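Local structure of uncharacterized protein (Staphylococcus aureus, 4YBV) at residues T99-I104 with V116-V121; M27-K32 with G84-T89; F37-G42 with S80-R85. The protein probably acts as a hot dog fold thioesterase, hydrolysing thioester bonds of substrates that are not established. The protein carries 1 engineered substitution. All blocks are in the same frame, centred on the assembly; numbering follows the deposited sequence.

Contact 1: residues T99-I104 with V116-V121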
ATOM      1  N   THR A  99     -17.204  -4.046  -2.132  1.00 39.04           N
ATOM      2  CA  THR A  99     -15.808  -4.300  -2.464  1.00 39.63           C
ATOM      3  C   THR A  99     -15.355  -5.742  -2.161  1.00 38.05           C
ATOM      4  O   THR A  99     -15.823  -6.377  -1.213  1.00 41.44           O
ATOM      5  CB  THR A  99     -14.875  -3.308  -1.720  1.00 36.43           C
ATOM      6  OG1 THR A  99     -15.035  -3.480  -0.316  1.00 42.78           O
ATOM      7  CG2 THR A  99     -15.235  -1.862  -2.051  1.00 45.53           C
ATOM      8  N   HIS A 100     -14.442  -6.261  -2.981  1.00 32.33           N
ATOM      9  CA  HIS A 100     -13.719  -7.495  -2.676  1.00 32.23           C
ATOM     10  C   HIS A 100     -12.273  -7.194  -2.364  1.00 30.45           C
ATOM     11  O   HIS A 100     -11.632  -6.355  -3.014  1.00 26.56           O
ATOM     12  CB  HIS A 100     -13.762  -8.484  -3.840  1.00 32.44           C
ATOM     13  CG  HIS A 100     -15.140  -8.922  -4.206  1.00 36.67           C
ATOM     14  ND1 HIS A 100     -15.401  -9.683  -5.324  1.00 31.63           N
ATOM     15  CD2 HIS A 100     -16.338  -8.697  -3.607  1.00 33.96           C
ATOM     16  CE1 HIS A 100     -16.702  -9.901  -5.405  1.00 37.70           C
ATOM     17  NE2 HIS A 100     -17.288  -9.317  -4.374  1.00 38.03           N
ATOM     18  N   VAL A 101     -11.733  -7.916  -1.403  1.00 28.77           N
ATOM     19  CA  VAL A 101     -10.332  -7.762  -1.086  1.00 26.52           C
ATOM     20  C   VAL A 101      -9.660  -9.080  -1.347  1.00 27.13           C
ATOM     21  O   VAL A 101     -10.119 -10.093  -0.827  1.00 30.16           O
ATOM     22  CB  VAL A 101     -10.156  -7.287   0.374  1.00 26.03           C
ATOM     23  CG1 VAL A 101      -8.706  -7.291   0.775  1.00 27.64           C
ATOM     24  CG2 VAL A 101     -10.789  -5.910   0.527  1.00 23.52           C
ATOM     25  N   TRP A 102      -8.607  -9.079  -2.178  1.00 20.18           N
ATOM     26  CA  TRP A 102      -7.864 -10.281  -2.600  1.00 17.87           C
ATOM     27  C   TRP A 102      -6.430 -10.327  -2.130  1.00 25.32           C
ATOM     28  O   TRP A 102      -5.720  -9.300  -2.120  1.00 24.51           O
ATOM     29  CB  TRP A 102      -7.826 -10.385  -4.140  1.00 20.63           C
ATOM     30  CG  TRP A 102      -9.128 -10.693  -4.788  1.00 27.24           C
ATOM     31  CD1 TRP A 102     -10.117  -9.817  -5.114  1.00 24.85           C
ATOM     32  CD2 TRP A 102      -9.585 -11.988  -5.191  1.00 20.07           C
ATOM     33  NE1 TRP A 102     -11.176 -10.496  -5.694  1.00 24.21           N
ATOM     34  CE2 TRP A 102     -10.868 -11.828  -5.747  1.00 23.75           C
ATOM     35  CE3 TRP A 102      -9.031 -13.267  -5.138  1.00 25.50           C
ATOM     36  CZ2 TRP A 102     -11.616 -12.910  -6.243  1.00 24.34           C
ATOM     37  CZ3 TRP A 102      -9.776 -14.343  -5.638  1.00 24.43           C
ATOM     38  CH2 TRP A 102     -11.051 -14.140  -6.188  1.00 23.53           C
ATOM     39  N   ASP A 103      -5.964 -11.534  -1.843  1.00 26.40           N
ATOM     40  CA  ASP A 103      -4.564 -11.769  -1.534  1.00 26.63           C
ATOM     41  C   ASP A 103      -3.925 -12.447  -2.743  1.00 27.09           C
ATOM     42  O   ASP A 103      -4.493 -13.376  -3.246  1.00 23.54           O
ATOM     43  CB  ASP A 103      -4.447 -12.657  -0.307  1.00 32.67           C
ATOM     44  CG  ASP A 103      -3.150 -12.495   0.393  1.00 43.17           C
ATOM     45  OD1 ASP A 103      -3.065 -11.542   1.200  1.00 52.29           O
ATOM     46  OD2 ASP A 103      -2.230 -13.305   0.151  1.00 42.20           O
ATOM     47  N   ILE A 104      -2.778 -11.968  -3.231  1.00 23.50           N
ATOM     48  CA  ILE A 104      -2.152 -12.587  -4.400  1.00 24.10           C
ATOM     49  C   ILE A 104      -0.691 -12.898  -4.138  1.00 25.19           C
ATOM     50  O   ILE A 104       0.074 -12.025  -3.736  1.00 25.82           O
ATOM     51  CB  ILE A 104      -2.235 -11.713  -5.679  1.00 19.71           C
ATOM     52  CG1 ILE A 104      -3.629 -11.156  -5.928  1.00 18.90           C
ATOM     53  CG2 ILE A 104      -1.806 -12.512  -6.915  1.00 21.27           C
ATOM     54  CD1 ILE A 104      -3.778  -9.707  -5.517  1.00 20.38           C
ATOM     55  N   VAL A 116       4.333 -10.318  -3.647  1.00 21.24           N
ATOM     56  CA  VAL A 116       3.212 -10.565  -2.763  1.00 19.05           C
ATOM     57  C   VAL A 116       2.358  -9.316  -2.864  1.00 27.23           C
ATOM     58  O   VAL A 116       2.870  -8.238  -2.839  1.00 24.86           O
ATOM     59  CB  VAL A 116       3.611 -10.924  -1.347  1.00 26.36           C
ATOM     60  CG1 VAL A 116       4.507  -9.893  -0.766  1.00 27.64           C
ATOM     61  CG2 VAL A 116       2.407 -11.013  -0.491  1.00 36.53           C
ATOM     62  N   MET A 117       1.067  -9.480  -3.041  1.00 18.16           N
ATOM     63  CA  MET A 117       0.190  -8.404  -3.315  1.00 20.74           C
ATOM     64  C   MET A 117      -1.158  -8.433  -2.683  1.00 25.66           C
ATOM     65  O   MET A 117      -1.686  -9.481  -2.429  1.00 23.06           O
ATOM     66  CB  MET A 117      -0.203  -8.516  -4.789  1.00 22.20           C
ATOM     67  CG  MET A 117       0.590  -7.839  -5.839  1.00 26.40           C
ATOM     68  SD  MET A 117       0.014  -8.011  -7.547  1.00 31.55           S
ATOM     69  CE  MET A 117      -1.361  -6.942  -7.683  1.00 17.44           C
ATOM     70  N   ARG A 118      -1.734  -7.272  -2.499  1.00 18.20           N
ATOM     71  CA  ARG A 118      -3.145  -7.256  -2.074  1.00 22.03           C
ATOM     72  C   ARG A 118      -3.876  -6.355  -3.043  1.00 24.70           C
ATOM     73  O   ARG A 118      -3.329  -5.332  -3.473  1.00 23.58           O
ATOM     74  CB  ARG A 118      -3.310  -6.785  -0.606  1.00 25.28           C
ATOM     75  CG  ARG A 118      -4.731  -6.966   0.016  1.00 24.28           C
ATOM     76  CD  ARG A 118      -4.734  -6.779   1.554  1.00 27.93           C
ATOM     77  NE  ARG A 118      -4.516  -5.380   1.837  1.00 35.68           N
ATOM     78  CZ  ARG A 118      -3.375  -4.857   2.281  1.00 30.51           C
ATOM     79  NH1 ARG A 118      -2.343  -5.637   2.583  1.00 23.84           N
ATOM     80  NH2 ARG A 118      -3.278  -3.546   2.422  1.00 25.32           N
ATOM     81  N   GLY A 119      -5.081  -6.744  -3.431  1.00 18.30           N
ATOM     82  CA  GLY A 119      -5.895  -5.897  -4.276  1.00 19.16           C
ATOM     83  C   GLY A 119      -7.311  -5.666  -3.804  1.00 24.27           C
ATOM     84  O   GLY A 119      -7.962  -6.546  -3.263  1.00 23.32           O
ATOM     85  N   THR A 120      -7.777  -4.451  -3.993  1.00 21.53           N
ATOM     86  CA  THR A 120      -9.118  -4.055  -3.654  1.00 24.46           C
ATOM     87  C   THR A 120      -9.921  -3.698  -4.874  1.00 28.49           C
ATOM     88  O   THR A 120      -9.595  -2.736  -5.598  1.00 27.03           O
ATOM     89  CB  THR A 120      -9.149  -2.854  -2.737  1.00 21.28           C
ATOM     90  OG1 THR A 120      -8.372  -3.137  -1.578  1.00 28.06           O
ATOM     91  CG2 THR A 120     -10.600  -2.552  -2.361  1.00 22.87           C
ATOM     92  N   VAL A 121     -10.992  -4.471  -5.069  1.00 23.59           N
ATOM     93  CA  VAL A 121     -11.825  -4.380  -6.257  1.00 32.02           C
ATOM     94  C   VAL A 121     -13.221  -3.867  -5.937  1.00 36.11           C
ATOM     95  O   VAL A 121     -13.953  -4.506  -5.191  1.00 34.67           O
ATOM     96  CB  VAL A 121     -11.967  -5.750  -6.961  1.00 25.97           C
ATOM     97  CG1 VAL A 121     -12.906  -5.632  -8.168  1.00 26.06           C
ATOM     98  CG2 VAL A 121     -10.622  -6.287  -7.341  1.00 25.64           C
TER

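Contact 2: residues M27-K32 with G84-T89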
ATOM      1  N   MET A  27       2.220 -17.113 -16.679  1.00 21.48           N
ATOM      2  CA  MET A  27       2.714 -16.546 -17.937  1.00 22.03           C
ATOM      3  C   MET A  27       4.191 -16.800 -18.038  1.00 22.41           C
ATOM      4  O   MET A  27       4.853 -16.942 -17.006  1.00 24.52           O
ATOM      5  CB  MET A  27       2.402 -15.035 -18.022  1.00 18.82           C
ATOM      6  CG  MET A  27       3.263 -14.181 -17.097  1.00 24.69           C
ATOM      7  SD  MET A  27       2.782 -12.411 -17.100  1.00 23.36           S
ATOM      8  CE  MET A  27       4.112 -11.712 -16.193  1.00 24.61           C
ATOM      9  N   PRO A  28       4.721 -16.888 -19.278  1.00 24.05           N
ATOM     10  CA  PRO A  28       6.163 -17.094 -19.504  1.00 26.06           C
ATOM     11  C   PRO A  28       6.998 -15.835 -19.263  1.00 26.32           C
ATOM     12  O   PRO A  28       6.580 -14.747 -19.618  1.00 26.39           O
ATOM     13  CB  PRO A  28       6.244 -17.486 -20.983  1.00 29.45           C
ATOM     14  CG  PRO A  28       5.049 -16.840 -21.620  1.00 24.35           C
ATOM     15  CD  PRO A  28       3.960 -16.891 -20.544  1.00 25.37           C
ATOM     16  N   VAL A  29       8.179 -16.000 -18.690  1.00 28.16           N
ATOM     17  CA  VAL A  29       9.086 -14.875 -18.524  1.00 24.92           C
ATOM     18  C   VAL A  29       9.889 -14.766 -19.807  1.00 33.99           C
ATOM     19  O   VAL A  29      10.817 -15.554 -20.026  1.00 29.97           O
ATOM     20  CB  VAL A  29      10.003 -15.064 -17.320  1.00 23.33           C
ATOM     21  CG1 VAL A  29      10.995 -13.889 -17.206  1.00 23.11           C
ATOM     22  CG2 VAL A  29       9.182 -15.207 -16.064  1.00 26.11           C
ATOM     23  N   THR A  30       9.511 -13.814 -20.663  1.00 31.80           N
ATOM     24  CA  THR A  30      10.164 -13.621 -21.960  1.00 35.41           C
ATOM     25  C   THR A  30      10.826 -12.243 -22.013  1.00 36.76           C
ATOM     26  O   THR A  30      10.595 -11.431 -21.126  1.00 27.90           O
ATOM     27  CB  THR A  30       9.149 -13.772 -23.117  1.00 38.45           C
ATOM     28  OG1 THR A  30       8.167 -12.730 -23.047  1.00 38.68           O
ATOM     29  CG2 THR A  30       8.435 -15.125 -23.024  1.00 33.07           C
ATOM     30  N   ASP A  31      11.669 -11.998 -23.029  1.00 33.94           N
ATOM     31  CA  ASP A  31      12.346 -10.710 -23.188  1.00 32.97           C
ATOM     32  C   ASP A  31      11.326  -9.583 -23.168  1.00 28.11           C
ATOM     33  O   ASP A  31      11.585  -8.532 -22.600  1.00 32.10           O
ATOM     34  CB  ASP A  31      13.157 -10.645 -24.497  1.00 36.38           C
ATOM     35  CG  ASP A  31      14.381 -11.566 -24.493  1.00 41.17           C
ATOM     36  OD1 ASP A  31      15.044 -11.720 -23.440  1.00 39.67           O
ATOM     37  OD2 ASP A  31      14.670 -12.147 -25.557  1.00 49.44           O
ATOM     38  N   LYS A  32      10.174  -9.820 -23.801  1.00 29.12           N
ATOM     39  CA  LYS A  32       9.049  -8.880 -23.862  1.00 29.85           C
ATOM     40  C   LYS A  32       8.577  -8.297 -22.526  1.00 29.45           C
ATOM     41  O   LYS A  32       8.105  -7.160 -22.504  1.00 25.91           O
ATOM     42  CB  LYS A  32       7.824  -9.544 -24.529  1.00 33.76           C
ATOM     43  CG  LYS A  32       7.630  -9.162 -25.994  1.00 42.40           C
ATOM     44  CD  LYS A  32       6.608 -10.067 -26.692  1.00 39.89           C
ATOM     45  CE  LYS A  32       5.220  -9.948 -26.109  1.00 38.90           C
ATOM     46  NZ  LYS A  32       4.315 -10.967 -26.723  1.00 47.14           N
ATOM     47  N   GLY A  84      11.576 -19.356 -17.329  1.00 36.38           N
ATOM     48  CA  GLY A  84      10.502 -20.239 -16.915  1.00 37.01           C
ATOM     49  C   GLY A  84       9.160 -19.546 -16.997  1.00 36.47           C
ATOM     50  O   GLY A  84       8.915 -18.760 -17.924  1.00 37.02           O
ATOM     51  N   ARG A  85       8.288 -19.857 -16.046  1.00 30.07           N
ATOM     52  CA  ARG A  85       6.957 -19.272 -15.972  1.00 28.83           C
ATOM     53  C   ARG A  85       6.820 -18.710 -14.600  1.00 26.00           C
ATOM     54  O   ARG A  85       7.486 -19.173 -13.683  1.00 29.08           O
ATOM     55  CB  ARG A  85       5.848 -20.296 -16.242  1.00 29.10           C
ATOM     56  CG  ARG A  85       5.900 -20.892 -17.638  1.00 31.18           C
ATOM     57  CD  ARG A  85       4.750 -21.878 -17.848  1.00 29.30           C
ATOM     58  NE  ARG A  85       3.429 -21.244 -17.863  1.00 25.41           N
ATOM     59  CZ  ARG A  85       2.872 -20.716 -18.948  1.00 25.05           C
ATOM     60  NH1 ARG A  85       3.534 -20.717 -20.086  1.00 29.81           N
ATOM     61  NH2 ARG A  85       1.659 -20.173 -18.900  1.00 28.34           N
ATOM     62  N   VAL A  86       5.976 -17.695 -14.456  1.00 23.80           N
ATOM     63  CA  VAL A  86       5.555 -17.258 -13.143  1.00 21.31           C
ATOM     64  C   VAL A  86       4.075 -17.500 -12.999  1.00 24.56           C
ATOM     65  O   VAL A  86       3.302 -17.430 -13.973  1.00 21.63           O
ATOM     66  CB  VAL A  86       5.880 -15.771 -12.885  1.00 25.55           C
ATOM     67  CG1 VAL A  86       7.385 -15.597 -12.916  1.00 26.39           C
ATOM     68  CG2 VAL A  86       5.172 -14.859 -13.896  1.00 20.21           C
ATOM     69  N   THR A  87       3.686 -17.777 -11.761  1.00 24.28           N
ATOM     70  CA  THR A  87       2.328 -18.153 -11.449  1.00 20.44           C
ATOM     71  C   THR A  87       1.788 -17.331 -10.316  1.00 19.48           C
ATOM     72  O   THR A  87       2.374 -17.229  -9.236  1.00 23.19           O
ATOM     73  CB  THR A  87       2.246 -19.657 -11.053  1.00 23.51           C
ATOM     74  OG1 THR A  87       2.811 -20.425 -12.108  1.00 26.21           O
ATOM     75  CG2 THR A  87       0.791 -20.042 -10.848  1.00 19.11           C
ATOM     76  N   ALA A  88       0.642 -16.745 -10.570  1.00 21.71           N
ATOM     77  CA  ALA A  88      -0.054 -15.930  -9.598  1.00 22.16           C
ATOM     78  C   ALA A  88      -1.240 -16.708  -9.037  1.00 21.01           C
ATOM     79  O   ALA A  88      -2.089 -17.139  -9.808  1.00 20.82           O
ATOM     80  CB  ALA A  88      -0.535 -14.684 -10.247  1.00 22.11           C
ATOM     81  N   THR A  89      -1.315 -16.813  -7.710  1.00 22.39           N
ATOM     82  CA  THR A  89      -2.468 -17.379  -7.013  1.00 23.64           C
ATOM     83  C   THR A  89      -3.186 -16.300  -6.238  1.00 20.51           C
ATOM     84  O   THR A  89      -2.641 -15.713  -5.287  1.00 24.75           O
ATOM     85  CB  THR A  89      -2.066 -18.542  -6.042  1.00 25.07           C
ATOM     86  OG1 THR A  89      -1.329 -19.517  -6.763  1.00 24.74           O
ATOM     87  CG2 THR A  89      -3.285 -19.221  -5.449  1.00 26.70           C
TER

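Contact 3: residues F37-G42 with S80-R85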
ATOM      1  N   PHE A  37      17.454  -5.067 -17.168  1.00 32.74           N
ATOM      2  CA  PHE A  37      18.577  -5.674 -16.445  1.00 42.90           C
ATOM      3  C   PHE A  37      19.103  -7.092 -16.771  1.00 46.10           C
ATOM      4  O   PHE A  37      20.313  -7.260 -16.811  1.00 65.26           O
ATOM      5  CB  PHE A  37      18.349  -5.540 -14.937  1.00 20.00           C
ATOM      6  CG  PHE A  37      19.573  -5.802 -14.121  1.00 20.00           C
ATOM      7  CD1 PHE A  37      19.619  -6.863 -13.239  1.00 20.00           C
ATOM      8  CD2 PHE A  37      20.684  -4.988 -14.242  1.00 20.00           C
ATOM      9  CE1 PHE A  37      20.754  -7.107 -12.491  1.00 20.00           C
ATOM     10  CE2 PHE A  37      21.822  -5.226 -13.496  1.00 20.00           C
ATOM     11  CZ  PHE A  37      21.854  -6.286 -12.620  1.00 20.00           C
ATOM     12  N   GLY A  38      18.278  -8.100 -17.038  1.00 46.61           N
ATOM     13  CA  GLY A  38      16.840  -8.048 -16.991  1.00 41.84           C
ATOM     14  C   GLY A  38      16.246  -9.324 -16.406  1.00 40.26           C
ATOM     15  O   GLY A  38      16.595 -10.440 -16.779  1.00 39.42           O
ATOM     16  N   TYR A  39      15.318  -9.132 -15.490  1.00 31.74           N
ATOM     17  CA  TYR A  39      14.589 -10.170 -14.833  1.00 30.55           C
ATOM     18  C   TYR A  39      13.179  -9.673 -15.092  1.00 31.02           C
ATOM     19  O   TYR A  39      13.005  -8.575 -15.572  1.00 27.92           O
ATOM     20  CB  TYR A  39      14.918 -10.223 -13.368  1.00 29.11           C
ATOM     21  CG  TYR A  39      16.296 -10.742 -13.097  1.00 35.25           C
ATOM     22  CD1 TYR A  39      17.375  -9.906 -13.130  1.00 44.71           C
ATOM     23  CD2 TYR A  39      16.518 -12.070 -12.801  1.00 42.06           C
ATOM     24  CE1 TYR A  39      18.640 -10.365 -12.882  1.00 47.77           C
ATOM     25  CE2 TYR A  39      17.782 -12.536 -12.546  1.00 47.73           C
ATOM     26  CZ  TYR A  39      18.837 -11.669 -12.594  1.00 47.71           C
ATOM     27  OH  TYR A  39      20.101 -12.099 -12.352  1.00 58.25           O
ATOM     28  N   LEU A  40      12.195 -10.488 -14.830  1.00 20.45           N
ATOM     29  CA  LEU A  40      10.834 -10.103 -15.110  1.00 21.28           C
ATOM     30  C   LEU A  40      10.572  -8.717 -14.495  1.00 18.82           C
ATOM     31  O   LEU A  40      10.895  -8.483 -13.351  1.00 19.54           O
ATOM     32  CB  LEU A  40       9.852 -11.126 -14.542  1.00 19.20           C
ATOM     33  CG  LEU A  40       8.359 -10.867 -14.704  1.00 16.89           C
ATOM     34  CD1 LEU A  40       7.947 -10.881 -16.155  1.00 20.90           C
ATOM     35  CD2 LEU A  40       7.560 -11.887 -13.846  1.00 18.99           C
ATOM     36  N   HIS A  41      10.021  -7.819 -15.287  1.00 19.05           N
ATOM     37  CA  HIS A  41       9.672  -6.448 -14.817  1.00 21.68           C
ATOM     38  C   HIS A  41       8.659  -6.511 -13.657  1.00 17.83           C
ATOM     39  O   HIS A  41       7.626  -7.133 -13.796  1.00 19.99           O
ATOM     40  CB  HIS A  41       9.089  -5.657 -15.983  1.00 14.88           C
ATOM     41  CG  HIS A  41       9.037  -4.173 -15.772  1.00 20.00           C
ATOM     42  ND1 HIS A  41       8.158  -3.577 -14.890  1.00 16.37           N
ATOM     43  CD2 HIS A  41       9.724  -3.159 -16.363  1.00 18.95           C
ATOM     44  CE1 HIS A  41       8.312  -2.267 -14.941  1.00 22.59           C
ATOM     45  NE2 HIS A  41       9.269  -1.987 -15.824  1.00 22.91           N
ATOM     46  N   GLY A  42       8.940  -5.872 -12.529  1.00 20.19           N
ATOM     47  CA  GLY A  42       7.985  -5.860 -11.417  1.00 20.94           C
ATOM     48  C   GLY A  42       6.548  -5.477 -11.809  1.00 20.07           C
ATOM     49  O   GLY A  42       5.526  -5.962 -11.248  1.00 19.39           O
ATOM     50  N   SER A  80      13.560 -12.578  -7.739  1.00 35.43           N
ATOM     51  CA  SER A  80      13.445 -12.273  -9.157  1.00 36.72           C
ATOM     52  C   SER A  80      13.192 -13.541  -9.941  1.00 36.66           C
ATOM     53  O   SER A  80      13.340 -14.665  -9.416  1.00 38.58           O
ATOM     54  CB  SER A  80      14.705 -11.573  -9.672  1.00 38.32           C
ATOM     55  OG  SER A  80      15.821 -12.454  -9.628  1.00 44.34           O
ATOM     56  N   ALA A  81      12.771 -13.361 -11.186  1.00 30.44           N
ATOM     57  CA  ALA A  81      12.600 -14.474 -12.111  1.00 34.79           C
ATOM     58  C   ALA A  81      13.267 -14.064 -13.394  1.00 35.89           C
ATOM     59  O   ALA A  81      13.060 -12.929 -13.817  1.00 30.55           O
ATOM     60  CB  ALA A  81      11.129 -14.770 -12.347  1.00 29.33           C
ATOM     61  N   LYS A  82      14.050 -14.947 -14.022  1.00 36.11           N
ATOM     62  CA  LYS A  82      14.672 -14.585 -15.316  1.00 34.80           C
ATOM     63  C   LYS A  82      14.235 -15.501 -16.442  1.00 35.06           C
ATOM     64  O   LYS A  82      14.430 -15.200 -17.627  1.00 28.64           O
ATOM     65  CB  LYS A  82      16.191 -14.593 -15.213  1.00 36.23           C
ATOM     66  CG  LYS A  82      16.746 -15.701 -14.341  1.00 42.57           C
ATOM     67  CD  LYS A  82      18.249 -15.586 -14.198  1.00 54.87           C
ATOM     68  CE  LYS A  82      18.722 -16.356 -12.969  1.00 64.50           C
ATOM     69  NZ  LYS A  82      20.113 -15.991 -12.560  1.00 68.27           N
ATOM     70  N   ASP A  83      13.635 -16.627 -16.069  1.00 34.50           N
ATOM     71  CA  ASP A  83      13.177 -17.581 -17.067  1.00 39.57           C
ATOM     72  C   ASP A  83      12.068 -18.440 -16.505  1.00 36.68           C
ATOM     73  O   ASP A  83      11.666 -18.270 -15.350  1.00 36.44           O
ATOM     74  CB  ASP A  83      14.342 -18.458 -17.564  1.00 38.10           C
ATOM     75  CG  ASP A  83      15.226 -18.987 -16.429  1.00 37.78           C
ATOM     76  OD1 ASP A  83      14.714 -19.509 -15.413  1.00 39.06           O
ATOM     77  OD2 ASP A  83      16.463 -18.854 -16.557  1.00 49.94           O
ATOM     78  N   GLY A  84      11.576 -19.356 -17.329  1.00 36.38           N
ATOM     79  CA  GLY A  84      10.502 -20.239 -16.915  1.00 37.01           C
ATOM     80  C   GLY A  84       9.160 -19.546 -16.997  1.00 36.47           C
ATOM     81  O   GLY A  84       8.915 -18.760 -17.924  1.00 37.02           O
ATOM     82  N   ARG A  85       8.288 -19.857 -16.046  1.00 30.07           N
ATOM     83  CA  ARG A  85       6.957 -19.272 -15.972  1.00 28.83           C
ATOM     84  C   ARG A  85       6.820 -18.710 -14.600  1.00 26.00           C
ATOM     85  O   ARG A  85       7.486 -19.173 -13.683  1.00 29.08           O
ATOM     86  CB  ARG A  85       5.848 -20.296 -16.242  1.00 29.10           C
ATOM     87  CG  ARG A  85       5.900 -20.892 -17.638  1.00 31.18           C
ATOM     88  CD  ARG A  85       4.750 -21.878 -17.848  1.00 29.30           C
ATOM     89  NE  ARG A  85       3.429 -21.244 -17.863  1.00 25.41           N
ATOM     90  CZ  ARG A  85       2.872 -20.716 -18.948  1.00 25.05           C
ATOM     91  NH1 ARG A  85       3.534 -20.717 -20.086  1.00 29.81           N
ATOM     92  NH2 ARG A  85       1.659 -20.173 -18.900  1.00 28.34           N
TER
HETATM   93  O   HOH W   1      11.808 -10.604 -11.387  1.00 26.62           O

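Contact 1: residues T99-I104 with V116-V121
Gly119 O takes one hydrogen bond and one weaker CA-H...O contact from the opposing strand. Trp102 N donates a nearly straight bond to it (2.8 Å, 173° at the hydrogen) lying in the carbonyl plane, and Val101 CA approaches the same oxygen at 3.4 Å. Gly119 N returns a bond to Trp102 O. Two further reciprocal pairs, His100 with Val121 and Ile104 with Met117, show that 99-104 and 116-121 form a regular antiparallel ladder, with axes 4.7 Å apart at 166°.

Side chains alternate between two faces. On one, Ile104 passes at a slant over Met117, its CD1 3.8 Å from Met117 CB. The same methyl also lies 3.9 Å from Gly119 N, where the opposing strand carries no side chain. On the other, Arg118 CG lies opposite the backbone N (chi1 -170°), which lays the chain beside Val101, CG 4.1 Å from Val101 CG1. Its head hydrogen-bonds through NE to Asn76 of the second subunit, as does Thr120 OG1.

The hairpin lies between strand 85-95, beside 99-107, and strand 67-77, beside 113-124. The Trp102 and Ile104 face packs on helix 42-60, whose Ser57 OG hydrogen-bonds with His100 ND1 and Trp102 NE1.

Contact 2: residues M27-K32 with G84-T89
Backbone hydrogen bonds define the pairing of Met27 with Val86. Met27 N reaches Val86 O and Val86 N reaches Met27 O, both at 2.9 Å, the reciprocal pattern of an antiparallel hydrogen-bonded pair. One residue further, Pro28 faces Arg85 as a non-hydrogen-bonded pair, where the proline has no N-H to give. Val29 N then closes the end of the ladder on Gly84 O, 3.0 Å away and straight at 174°, although the donor is tilted from the carbonyl plane. Gly84 has a positive phi (80°), a conformation that glycine adopts readily, as the chain turns into strand 85-95.

The Arg85 guanidinium lies over the Met27-Pro28 peptide, the two planes nearly parallel. Met27 C stands 4.2 Å above the guanidinium plane, over its centre, and Pro28 N lies offset toward the rim. A bend at chi3 (67°) folds the arginine back across this peptide, and NH1 comes within 3.9 Å of Pro28 CD. The head is held in turn by a hydrogen bond from NH2 to Ser26 OG.

Apolar contacts occupy the other face. Met27 and Val86 lie side by side, with Met27 CG 3.8 Å from Val86 CG2. Val29 meets Val86 at about a right angle, its CG2 3.6 Å from Val86 CG1. Leu40 and Leu48, the latter on helix 42-60, continue this packing against Met27 and Val86.

The pairing thus joins strand 22-28, next to the edge strand 14-19, to strand 85-95, and its two faces differ in chemistry: apolar side chains turned to the helix, and on the outer side a cation that is spread over a peptide and probably keeps its charge solvated.

Contact 3: residues F37-G42 with S80-R85
Tyr39 presents the edge of its ring to the carbonyl of Ala81: Ala81 C lies in the ring plane and Ala81 O close to it, 3.3 Å from Tyr39 CB. Phe37 CD1 is at the ring edge too, from within the same loop. Ser80 and Lys82, the residues flanking Ala81, meet the ring obliquely. Ser80 OG comes 3.3 Å from Tyr39 CD2, while the extended Lys82 chain runs alongside the tyrosine and points the same way, with CD 3.5 Å from Tyr39 CE2. At the far end Lys82 NZ stays 3.9 Å from Tyr39 OH, which makes the lysine's contribution chiefly one of its methylenes. The tyrosine's chi1 of -71°, with CG opposite the carbonyl carbon, lays the ring alongside Lys82.

These two loops flank the central helix of the hot dog fold at one end: 37-42 leads into helix 42-60, while the loop 80-85 connects strand 67-77 to strand 85-95. His41 is the N-cap of that helix, its ND1 accepting from Gly43 N, and its NE2 is hydrogen-bonded to Thr51 OG1 of the fourth subunit. The His41 side chain also touches Ala35, an engineered residue. A cis peptide precedes Gly38 on the approach to the contact.

The direct polar link is Leu40 N to Ala81 O, 2.8 Å long and 169° at the hydrogen. A water supplies a second link: it donates to Leu40 O at 3.0 Å and accepts from Ala81 N at 2.9 Å, so that both backbone polar groups of Leu40 and of Ala81 are engaged across the contact. Leu40 CB and Ala81 CB approach more loosely, at 4.4 Å, and both side chains reach Val86 on strand 85-95.

Contacts 2 and 3 are neighbours, their centres about 8 Å apart on the same side of the chain's centre. They share Gly84 and Arg85, and their side chains pack together: Val86 CG2 lies 3.8 Å from Leu40 CD2, and Met27 CE lies 3.9 Å from Leu40 CD1. Contact 1 is on the opposite side, its centre about 20 Å from that of contact 2 and about 23 Å from that of contact 3. It still touches contact 2 through Ile104 CG2, 3.7 Å from Thr89 O, because strands 85-95 and 99-107 are adjacent in the sheet. In hot dog thioesterases active sites generally form between subunits, and contacts 2 and 3 both reach the fourth subunit, consistent with a place near such an interface.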